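Long-range contacts in DNA fragmentation factor subunit beta (Mus musculus, PDB 1V0D), which cuts DNA as a caspase-activated nuclease, causing DNA fragmentation and chromatin condensation during apoptosis: residues 263-268 with 297-302; 144-149 with 248-253; 94-99 with 126-131. One frame throughout, in Å; residues are numbered along the deposited sequence.

Overall arrangement
Contacts 1 and 2 lie in the nuclease part of the chain. Contact 1 is near the bound magnesium ion, which probably marks the active site. Its His263 side chain is about 5 Å from that ion, held by Asp262 and His308. Contact 2 lies about 27 Å from contact 1 between centres. Contact 3 is farther out, about 35 Å from contact 1 between centres. Contacts 2 and 3 are about 17 Å apart between centres and touch where Asn249 and Gly248 pack on the end of helix 116-129. Both also meet the second subunit. Glu251 of contact 2 hydrogen-bonds His242 of the second subunit, a zinc ligand. Contact 1 touches no other chain of the assembly.

Contact 1: residues 263-268 with 297-302; sequences HIIEKK and AENLKL
Asn299 binds Ile264 and Ile265 with both its backbone and its side chain. Ile264 N gives a hydrogen bond to Asn299 O (2.8 Å). Ile265 N donates to Asn299 OD1 (2.9 Å), in the carbonyl plane and on a lone pair. In return Asn299 ND2 donates to Ile265 O at 3.3 Å in an almost straight bond (177°), with the acceptor in the plane of the amide. The two side-chain bonds to one residue fix the amide rotation. With CG anti to the backbone N (chi1 -178°), the amide reaches past Ile264 to Ile265. Asn299 ND2 also donates to Leu293 O.

The other main group is the His263 ring. Leu300 CD2 sits over the centre of one face, 3.3 Å from the centroid, as a CH-pi contact. Lys267 CB covers the opposite face toward the rim. Asn299 ND2 lies at the ring edge, near its plane. His263 NE2 hydrogen-bonds Leu294 O, and Tyr170 meets the ring edge-to-face, so the imidazole is positioned from several sides.

His263 and Leu300 form an antiparallel non-hydrogen-bonded pair, with CA atoms 4.6 Å apart. It joins strands 260-263 and 300-303, the two-stranded antiparallel sheet near the magnesium ion, consistent with a His-Me finger nuclease. Helix 267-281 follows, with Glu266 as N-cap, and Ile265 packs on Thr270 and Val271 of that helix.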
loop_
_atom_site.group_PDB
_atom_site.type_symbol
_atom_site.label_atom_id
_atom_site.label_comp_id
_atom_site.label_asym_id
_atom_site.label_seq_id
_atom_site.Cartn_x
_atom_site.Cartn_y
_atom_site.Cartn_z
ATOM N N HIS A 263 8.461 2.652 13.016
ATOM C CA HIS A 263 9.398 2.926 14.103
ATOM C C HIS A 263 9.293 4.398 14.522
ATOM O O HIS A 263 9.466 5.294 13.687
ATOM C CB HIS A 263 10.841 2.662 13.662
ATOM C CG HIS A 263 11.166 1.216 13.436
ATOM N ND1 HIS A 263 10.729 0.514 12.333
ATOM C CD2 HIS A 263 11.913 0.348 14.161
ATOM C CE1 HIS A 263 11.195 -0.721 12.389
ATOM N NE2 HIS A 263 11.917 -0.848 13.488
ATOM N N ILE A 264 9.022 4.649 15.801
ATOM C CA ILE A 264 8.921 6.015 16.287
ATOM C C ILE A 264 10.283 6.683 16.151
ATOM O O ILE A 264 10.394 7.789 15.631
ATOM C CB ILE A 264 8.470 6.056 17.743
ATOM C CG1 ILE A 264 7.161 5.261 17.891
ATOM C CG2 ILE A 264 8.268 7.510 18.176
ATOM C CD1 ILE A 264 6.614 5.211 19.302
ATOM N N ILE A 265 11.323 6.023 16.639
ATOM C CA ILE A 265 12.672 6.539 16.484
ATOM C C ILE A 265 13.093 5.771 15.231
ATOM O O ILE A 265 13.305 4.554 15.281
ATOM C CB ILE A 265 13.577 6.151 17.672
ATOM C CG1 ILE A 265 13.018 6.735 18.971
ATOM C CG2 ILE A 265 14.988 6.659 17.444
ATOM C CD1 ILE A 265 13.900 6.481 20.182
ATOM N N GLU A 266 13.171 6.477 14.104
ATOM C CA GLU A 266 13.508 5.871 12.819
ATOM C C GLU A 266 14.668 4.905 12.918
ATOM O O GLU A 266 15.722 5.230 13.462
ATOM C CB GLU A 266 13.808 6.961 11.807
ATOM C CG GLU A 266 12.642 7.883 11.576
ATOM C CD GLU A 266 12.960 8.962 10.563
ATOM O OE1 GLU A 266 13.779 9.854 10.877
ATOM O OE2 GLU A 266 12.394 8.913 9.444
ATOM N N LYS A 267 14.484 3.713 12.371
ATOM C CA LYS A 267 15.529 2.721 12.475
ATOM C C LYS A 267 16.680 2.911 11.511
ATOM O O LYS A 267 17.842 2.809 11.904
ATOM C CB LYS A 267 14.947 1.317 12.314
ATOM C CG LYS A 267 15.172 0.714 10.964
ATOM C CD LYS A 267 14.665 -0.697 10.888
ATOM C CE LYS A 267 14.835 -1.212 9.471
ATOM N NZ LYS A 267 14.248 -2.561 9.303
ATOM N N LYS A 268 16.373 3.185 10.253
ATOM C CA LYS A 268 17.438 3.351 9.270
ATOM C C LYS A 268 18.098 4.707 9.447
ATOM O O LYS A 268 19.315 4.833 9.460
ATOM C CB LYS A 268 16.867 3.225 7.857
ATOM C CG LYS A 268 17.901 2.924 6.774
ATOM C CD LYS A 268 17.192 2.460 5.493
ATOM C CE LYS A 268 18.128 1.736 4.519
ATOM N NZ LYS A 268 17.345 0.915 3.533
ATOM N N ALA A 297 7.320 -3.583 20.151
ATOM C CA ALA A 297 6.241 -2.615 20.113
ATOM C C ALA A 297 6.611 -1.424 20.985
ATOM O O ALA A 297 5.881 -0.443 21.036
ATOM C CB ALA A 297 4.948 -3.237 20.601
ATOM N N GLU A 298 7.738 -1.502 21.683
ATOM C CA GLU A 298 8.160 -0.379 22.519
ATOM C C GLU A 298 8.448 0.819 21.624
ATOM O O GLU A 298 8.255 1.956 22.023
ATOM C CB GLU A 298 9.439 -0.703 23.296
ATOM C CG GLU A 298 9.304 -1.819 24.294
ATOM C CD GLU A 298 10.632 -2.169 24.960
ATOM O OE1 GLU A 298 11.212 -1.291 25.659
ATOM O OE2 GLU A 298 11.086 -3.326 24.775
ATOM N N ASN A 299 8.910 0.547 20.412
ATOM C CA ASN A 299 9.255 1.599 19.481
ATOM C C ASN A 299 8.503 1.494 18.156
ATOM O O ASN A 299 8.802 2.226 17.209
ATOM C CB ASN A 299 10.764 1.567 19.237
ATOM C CG ASN A 299 11.215 2.665 18.318
ATOM O OD1 ASN A 299 10.729 3.791 18.415
ATOM N ND2 ASN A 299 12.150 2.356 17.421
ATOM N N LEU A 300 7.530 0.586 18.091
ATOM C CA LEU A 300 6.741 0.382 16.873
ATOM C C LEU A 300 5.282 0.762 17.059
ATOM O O LEU A 300 4.628 0.289 17.992
ATOM C CB LEU A 300 6.790 -1.085 16.424
ATOM C CG LEU A 300 8.143 -1.700 16.043
ATOM C CD1 LEU A 300 7.928 -3.151 15.624
ATOM C CD2 LEU A 300 8.800 -0.910 14.919
ATOM N N LYS A 301 4.773 1.612 16.172
ATOM C CA LYS A 301 3.375 2.031 16.207
ATOM C C LYS A 301 2.707 1.374 14.991
ATOM O O LYS A 301 3.256 1.415 13.889
ATOM C CB LYS A 301 3.274 3.551 16.068
ATOM C CG LYS A 301 2.850 4.339 17.308
ATOM C CD LYS A 301 2.497 5.785 16.889
ATOM C CE LYS A 301 1.760 6.598 17.974
ATOM N NZ LYS A 301 2.651 7.145 19.062
ATOM N N LEU A 302 1.544 0.755 15.178
ATOM C CA LEU A 302 0.844 0.138 14.059
ATOM C C LEU A 302 -0.063 1.194 13.459
ATOM O O LEU A 302 -1.074 1.551 14.053
ATOM C CB LEU A 302 -0.002 -1.045 14.529
ATOM C CG LEU A 302 -0.901 -1.691 13.459
ATOM C CD1 LEU A 302 -0.063 -2.308 12.353
ATOM C CD2 LEU A 302 -1.767 -2.753 14.112
#

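Contact 2: residues 144-149 with 248-253; sequences WFEGLE and GNRESR
The start of helix 250-255 packs against a type II beta turn, Phe145 to Leu148, with Trp144 and Arg253 making the main contact. The aliphatic part of Arg253 runs over one face of the indole. Arg253 CD is 3.5 Å from the centroid of the Trp144 six-membered ring, a CH-pi contact, and Arg253 CG lies 3.4 Å from Trp144 CZ2. The Arg253 chain then bends at chi3 (80°), which lifts the guanidinium away from the indole face, toward the turn. Its plane stands 84° from the indole plane. Arg253 CZ is 5.5 Å from the centroid of the Trp144 six-membered ring, at most a weak cation-pi attraction.

Leu148 CD2 lies over the centre of one guanidinium face, 3.4 Å from Arg253 CZ. Arg250 CG lies more loosely on the opposite face, toward the rim. Glu146 O is at the edge of both arginine groups, 3.6 Å from Arg250 NE and 3.6 Å from Arg253 NH2.

The turn is closed by Leu148 N to Phe145 O. In segment 248-253, Asn249 is the N-cap of the helix. Its OD1 accepts from Ser252 N (3.1 Å) and weakly from Glu251 N. Trp144 CD1 comes within 3.3 Å of Asn249 O, the backbone oxygen of the cap residue. The indole NE1 hydrogen-bonds Pro246 O.

Helix 155-175 packs on the same residues: Leu159 touches Trp144, and Tyr158 touches Leu148 and Arg253. Arg250 NH2 hydrogen-bonds Ala306 O of the second subunit, and Glu251 OE1 hydrogen-bonds His242 NE2 of that subunit.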
loop_
_atom_site.group_PDB
_atom_site.type_symbol
_atom_site.label_atom_id
_atom_site.label_comp_id
_atom_site.label_asym_id
_atom_site.label_seq_id
_atom_site.Cartn_x
_atom_site.Cartn_y
_atom_site.Cartn_z
ATOM N N TRP A 144 -10.980 -16.454 1.845
ATOM C CA TRP A 144 -9.945 -15.656 2.489
ATOM C C TRP A 144 -8.564 -16.060 1.964
ATOM O O TRP A 144 -7.790 -15.209 1.529
ATOM C CB TRP A 144 -9.981 -15.899 4.003
ATOM C CG TRP A 144 -9.227 -14.898 4.858
ATOM C CD1 TRP A 144 -9.710 -13.715 5.363
ATOM C CD2 TRP A 144 -7.880 -15.020 5.350
ATOM N NE1 TRP A 144 -8.752 -13.104 6.141
ATOM C CE2 TRP A 144 -7.620 -13.880 6.151
ATOM C CE3 TRP A 144 -6.867 -15.983 5.193
ATOM C CZ2 TRP A 144 -6.394 -13.677 6.793
ATOM C CZ3 TRP A 144 -5.639 -15.778 5.833
ATOM C CH2 TRP A 144 -5.418 -14.634 6.622
ATOM N N PHE A 145 -8.270 -17.360 1.992
ATOM C CA PHE A 145 -6.965 -17.877 1.570
ATOM C C PHE A 145 -6.573 -17.854 0.096
ATOM O O PHE A 145 -5.501 -18.353 -0.257
ATOM C CB PHE A 145 -6.786 -19.309 2.075
ATOM C CG PHE A 145 -6.859 -19.440 3.568
ATOM C CD1 PHE A 145 -8.075 -19.303 4.234
ATOM C CD2 PHE A 145 -5.711 -19.705 4.310
ATOM C CE1 PHE A 145 -8.146 -19.431 5.616
ATOM C CE2 PHE A 145 -5.770 -19.835 5.694
ATOM C CZ PHE A 145 -6.988 -19.698 6.348
ATOM N N GLU A 146 -7.409 -17.290 -0.768
ATOM C CA GLU A 146 -7.076 -17.250 -2.194
ATOM C C GLU A 146 -5.735 -16.603 -2.516
ATOM O O GLU A 146 -5.554 -15.397 -2.338
ATOM C CB GLU A 146 -8.155 -16.514 -2.981
ATOM C CG GLU A 146 -9.425 -17.304 -3.196
ATOM C CD GLU A 146 -10.476 -16.489 -3.928
ATOM O OE1 GLU A 146 -10.160 -15.981 -5.035
ATOM O OE2 GLU A 146 -11.607 -16.359 -3.394
ATOM N N GLY A 147 -4.796 -17.403 -2.999
ATOM C CA GLY A 147 -3.508 -16.851 -3.364
ATOM C C GLY A 147 -2.397 -17.180 -2.401
ATOM O O GLY A 147 -1.216 -16.959 -2.696
ATOM N N LEU A 148 -2.771 -17.710 -1.245
ATOM C CA LEU A 148 -1.785 -18.063 -0.243
ATOM C C LEU A 148 -1.355 -19.493 -0.480
ATOM O O LEU A 148 -2.176 -20.335 -0.844
ATOM C CB LEU A 148 -2.383 -17.931 1.155
ATOM C CG LEU A 148 -3.062 -16.600 1.455
ATOM C CD1 LEU A 148 -3.573 -16.596 2.877
ATOM C CD2 LEU A 148 -2.082 -15.477 1.229
ATOM N N GLU A 149 -0.069 -19.763 -0.275
ATOM C CA GLU A 149 0.462 -21.106 -0.458
ATOM C C GLU A 149 -0.423 -22.095 0.298
ATOM O O GLU A 149 -1.322 -21.695 1.039
ATOM C CB GLU A 149 1.904 -21.168 0.045
ATOM C CG GLU A 149 2.795 -20.123 -0.602
ATOM C CD GLU A 149 4.271 -20.311 -0.283
ATOM O OE1 GLU A 149 4.640 -20.319 0.914
ATOM O OE2 GLU A 149 5.067 -20.449 -1.238
ATOM N N GLY A 248 -11.484 -11.227 8.538
ATOM C CA GLY A 248 -12.777 -11.571 7.978
ATOM C C GLY A 248 -13.031 -11.295 6.519
ATOM O O GLY A 248 -14.187 -11.125 6.128
ATOM N N ASN A 249 -11.994 -11.310 5.694
ATOM C CA ASN A 249 -12.205 -10.964 4.302
ATOM C C ASN A 249 -10.864 -11.046 3.573
ATOM O O ASN A 249 -9.826 -10.684 4.129
ATOM C CB ASN A 249 -12.753 -9.539 4.304
ATOM C CG ASN A 249 -13.057 -9.017 2.951
ATOM O OD1 ASN A 249 -12.201 -9.000 2.070
ATOM N ND2 ASN A 249 -14.287 -8.548 2.770
ATOM N N ARG A 250 -10.880 -11.524 2.333
ATOM C CA ARG A 250 -9.654 -11.637 1.551
ATOM C C ARG A 250 -9.065 -10.262 1.275
ATOM O O ARG A 250 -7.880 -10.028 1.489
ATOM C CB ARG A 250 -9.923 -12.339 0.222
ATOM C CG ARG A 250 -8.746 -12.262 -0.711
ATOM C CD ARG A 250 -9.002 -12.891 -2.059
ATOM N NE ARG A 250 -7.835 -12.677 -2.909
ATOM C CZ ARG A 250 -7.703 -11.667 -3.766
ATOM N NH1 ARG A 250 -8.680 -10.770 -3.914
ATOM N NH2 ARG A 250 -6.564 -11.524 -4.436
ATOM N N GLU A 251 -9.898 -9.354 0.788
ATOM C CA GLU A 251 -9.451 -8.005 0.483
ATOM C C GLU A 251 -8.942 -7.330 1.751
ATOM O O GLU A 251 -8.019 -6.511 1.713
ATOM C CB GLU A 251 -10.605 -7.205 -0.107
ATOM C CG GLU A 251 -10.239 -5.795 -0.507
ATOM C CD GLU A 251 -11.305 -5.157 -1.379
ATOM O OE1 GLU A 251 -11.615 -5.738 -2.451
ATOM O OE2 GLU A 251 -11.827 -4.084 -0.994
ATOM N N SER A 252 -9.554 -7.686 2.876
ATOM C CA SER A 252 -9.177 -7.143 4.170
ATOM C C SER A 252 -7.771 -7.624 4.533
ATOM O O SER A 252 -6.948 -6.868 5.039
ATOM C CB SER A 252 -10.188 -7.602 5.206
ATOM O OG SER A 252 -9.872 -7.100 6.484
ATOM N N ARG A 253 -7.497 -8.888 4.257
ATOM C CA ARG A 253 -6.191 -9.471 4.529
ATOM C C ARG A 253 -5.079 -8.760 3.743
ATOM O O ARG A 253 -3.955 -8.593 4.222
ATOM C CB ARG A 253 -6.221 -10.945 4.137
ATOM C CG ARG A 253 -4.955 -11.726 4.425
ATOM C CD ARG A 253 -4.910 -12.959 3.544
ATOM N NE ARG A 253 -4.460 -12.597 2.206
ATOM C CZ ARG A 253 -4.721 -13.304 1.115
ATOM N NH1 ARG A 253 -5.439 -14.411 1.209
ATOM N NH2 ARG A 253 -4.252 -12.912 -0.065
#

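Contact 3: residues 94-99 with 126-131; sequences VFNEPH and LHHVSQ
Leu126 O is gripped at the end of helix 116-129 by Ser130 N (2.7 Å), and weakly by Ser130 OG and Val129 N. These bonds set the last helical turn, from which Val129 and His128 face residues 95-98.

Val129 splits its two methyls between partners. CG1, anti to the backbone N (chi1 178°), meets the proline ring, 3.4 Å from Pro98 CG. CG2 points instead at the backbone of the other segment and lies 3.3 Å from Phe95 O. Pro98 CG also lies against the helix end, 3.3 Å from Val129 O. The proline and valine side chains pass alongside, pointing opposite ways.

The two segments are the loop after helix 88-94 and the C-terminal end of helix 116-129. The chain leaves that helix at Ser130, in a geometry that fits an inverse gamma turn. The packing joins one helix end to the linker toward helix 103-111, whose Ile103 also touches Val129.

His128 adds a second, looser contact. Its ring reaches toward Asn96. Asn96 OD1 comes to the ring edge, near its plane, 3.6 Å from His128 CE1, with amide and ring planes 78° apart.

The second subunit packs on this region. Phe91 of that subunit meets the Phe95 ring at about 90°, and Leu117 and Leu121 of the second subunit touch Asn96 and His128.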
loop_
_atom_site.group_PDB
_atom_site.type_symbol
_atom_site.label_atom_id
_atom_site.label_comp_id
_atom_site.label_asym_id
_atom_site.label_seq_id
_atom_site.Cartn_x
_atom_site.Cartn_y
_atom_site.Cartn_z
ATOM N N VAL A 94 -29.190 -2.201 9.981
ATOM C CA VAL A 94 -29.413 -3.262 9.005
ATOM C C VAL A 94 -28.163 -3.630 8.211
ATOM O O VAL A 94 -27.966 -4.792 7.847
ATOM C CB VAL A 94 -30.511 -2.856 8.007
ATOM C CG1 VAL A 94 -30.874 -4.039 7.124
ATOM C CG2 VAL A 94 -31.727 -2.337 8.757
ATOM N N PHE A 95 -27.322 -2.633 7.949
ATOM C CA PHE A 95 -26.096 -2.818 7.178
ATOM C C PHE A 95 -24.931 -3.475 7.902
ATOM O O PHE A 95 -23.872 -3.673 7.306
ATOM C CB PHE A 95 -25.618 -1.472 6.629
ATOM C CG PHE A 95 -26.300 -1.053 5.363
ATOM C CD1 PHE A 95 -26.882 0.208 5.257
ATOM C CD2 PHE A 95 -26.338 -1.905 4.266
ATOM C CE1 PHE A 95 -27.491 0.616 4.074
ATOM C CE2 PHE A 95 -26.944 -1.509 3.078
ATOM C CZ PHE A 95 -27.523 -0.244 2.981
ATOM N N ASN A 96 -25.103 -3.817 9.173
ATOM C CA ASN A 96 -23.998 -4.427 9.895
ATOM C C ASN A 96 -24.046 -5.948 9.949
ATOM O O ASN A 96 -23.089 -6.610 9.545
ATOM C CB ASN A 96 -23.907 -3.861 11.311
ATOM C CG ASN A 96 -22.494 -3.445 11.672
ATOM O OD1 ASN A 96 -21.565 -4.249 11.615
ATOM N ND2 ASN A 96 -22.324 -2.182 12.039
ATOM N N GLU A 97 -25.146 -6.504 10.442
ATOM C CA GLU A 97 -25.264 -7.955 10.533
ATOM C C GLU A 97 -25.768 -8.585 9.229
ATOM O O GLU A 97 -26.921 -8.390 8.835
ATOM C CB GLU A 97 -26.177 -8.332 11.705
ATOM C CG GLU A 97 -25.663 -7.832 13.052
ATOM C CD GLU A 97 -24.227 -8.259 13.330
ATOM O OE1 GLU A 97 -23.973 -9.480 13.443
ATOM O OE2 GLU A 97 -23.349 -7.373 13.432
ATOM N N PRO A 98 -24.892 -9.345 8.539
ATOM C CA PRO A 98 -25.169 -10.035 7.269
ATOM C C PRO A 98 -26.181 -11.178 7.380
ATOM O O PRO A 98 -27.140 -11.106 8.151
ATOM C CB PRO A 98 -23.789 -10.549 6.844
ATOM C CG PRO A 98 -22.834 -9.606 7.517
ATOM C CD PRO A 98 -23.461 -9.454 8.874
ATOM N N HIS A 99 -25.951 -12.225 6.590
ATOM C CA HIS A 99 -26.801 -13.414 6.571
ATOM C C HIS A 99 -28.225 -13.148 6.088
ATOM O O HIS A 99 -29.138 -13.921 6.382
ATOM C CB HIS A 99 -26.832 -14.057 7.962
ATOM N N LEU A 126 -21.011 -3.655 0.252
ATOM C CA LEU A 126 -20.965 -5.075 -0.037
ATOM C C LEU A 126 -19.720 -5.639 0.629
ATOM O O LEU A 126 -19.753 -6.717 1.226
ATOM C CB LEU A 126 -20.894 -5.312 -1.543
ATOM C CG LEU A 126 -21.872 -6.337 -2.124
ATOM C CD1 LEU A 126 -21.407 -6.711 -3.525
ATOM C CD2 LEU A 126 -21.936 -7.581 -1.239
ATOM N N HIS A 127 -18.618 -4.900 0.524
ATOM C CA HIS A 127 -17.363 -5.326 1.127
ATOM C C HIS A 127 -17.571 -5.490 2.616
ATOM O O HIS A 127 -17.319 -6.552 3.175
ATOM C CB HIS A 127 -16.263 -4.287 0.905
ATOM C CG HIS A 127 -14.995 -4.585 1.650
ATOM N ND1 HIS A 127 -14.277 -3.616 2.320
ATOM C CD2 HIS A 127 -14.317 -5.744 1.826
ATOM C CE1 HIS A 127 -13.213 -4.166 2.878
ATOM N NE2 HIS A 127 -13.213 -5.456 2.594
ATOM N N HIS A 128 -18.037 -4.419 3.247
ATOM C CA HIS A 128 -18.277 -4.394 4.681
ATOM C C HIS A 128 -19.106 -5.569 5.172
ATOM O O HIS A 128 -18.840 -6.118 6.241
ATOM C CB HIS A 128 -18.968 -3.090 5.058
ATOM C CG HIS A 128 -19.143 -2.902 6.529
ATOM N ND1 HIS A 128 -19.974 -3.698 7.288
ATOM C CD2 HIS A 128 -18.598 -2.004 7.384
ATOM C CE1 HIS A 128 -19.935 -3.298 8.547
ATOM N NE2 HIS A 128 -19.107 -2.272 8.632
ATOM N N VAL A 129 -20.101 -5.959 4.386
ATOM C CA VAL A 129 -20.976 -7.059 4.764
ATOM C C VAL A 129 -20.464 -8.444 4.375
ATOM O O VAL A 129 -20.557 -9.369 5.172
ATOM C CB VAL A 129 -22.385 -6.856 4.187
ATOM C CG1 VAL A 129 -23.269 -8.024 4.555
ATOM C CG2 VAL A 129 -22.976 -5.567 4.729
ATOM N N SER A 130 -19.938 -8.594 3.160
ATOM C CA SER A 130 -19.408 -9.885 2.707
ATOM C C SER A 130 -18.191 -10.225 3.546
ATOM O O SER A 130 -17.074 -10.288 3.036
ATOM C CB SER A 130 -18.975 -9.820 1.236
ATOM O OG SER A 130 -20.077 -9.696 0.353
ATOM N N GLN A 131 -18.405 -10.449 4.833
ATOM C CA GLN A 131 -17.306 -10.753 5.733
ATOM C C GLN A 131 -17.556 -11.984 6.604
ATOM O O GLN A 131 -18.699 -12.329 6.900
ATOM C CB GLN A 131 -17.034 -9.518 6.606
ATOM C CG GLN A 131 -16.674 -9.807 8.055
ATOM C CD GLN A 131 -17.872 -10.236 8.889
ATOM O OE1 GLN A 131 -18.874 -9.521 8.966
ATOM N NE2 GLN A 131 -17.768 -11.404 9.524
#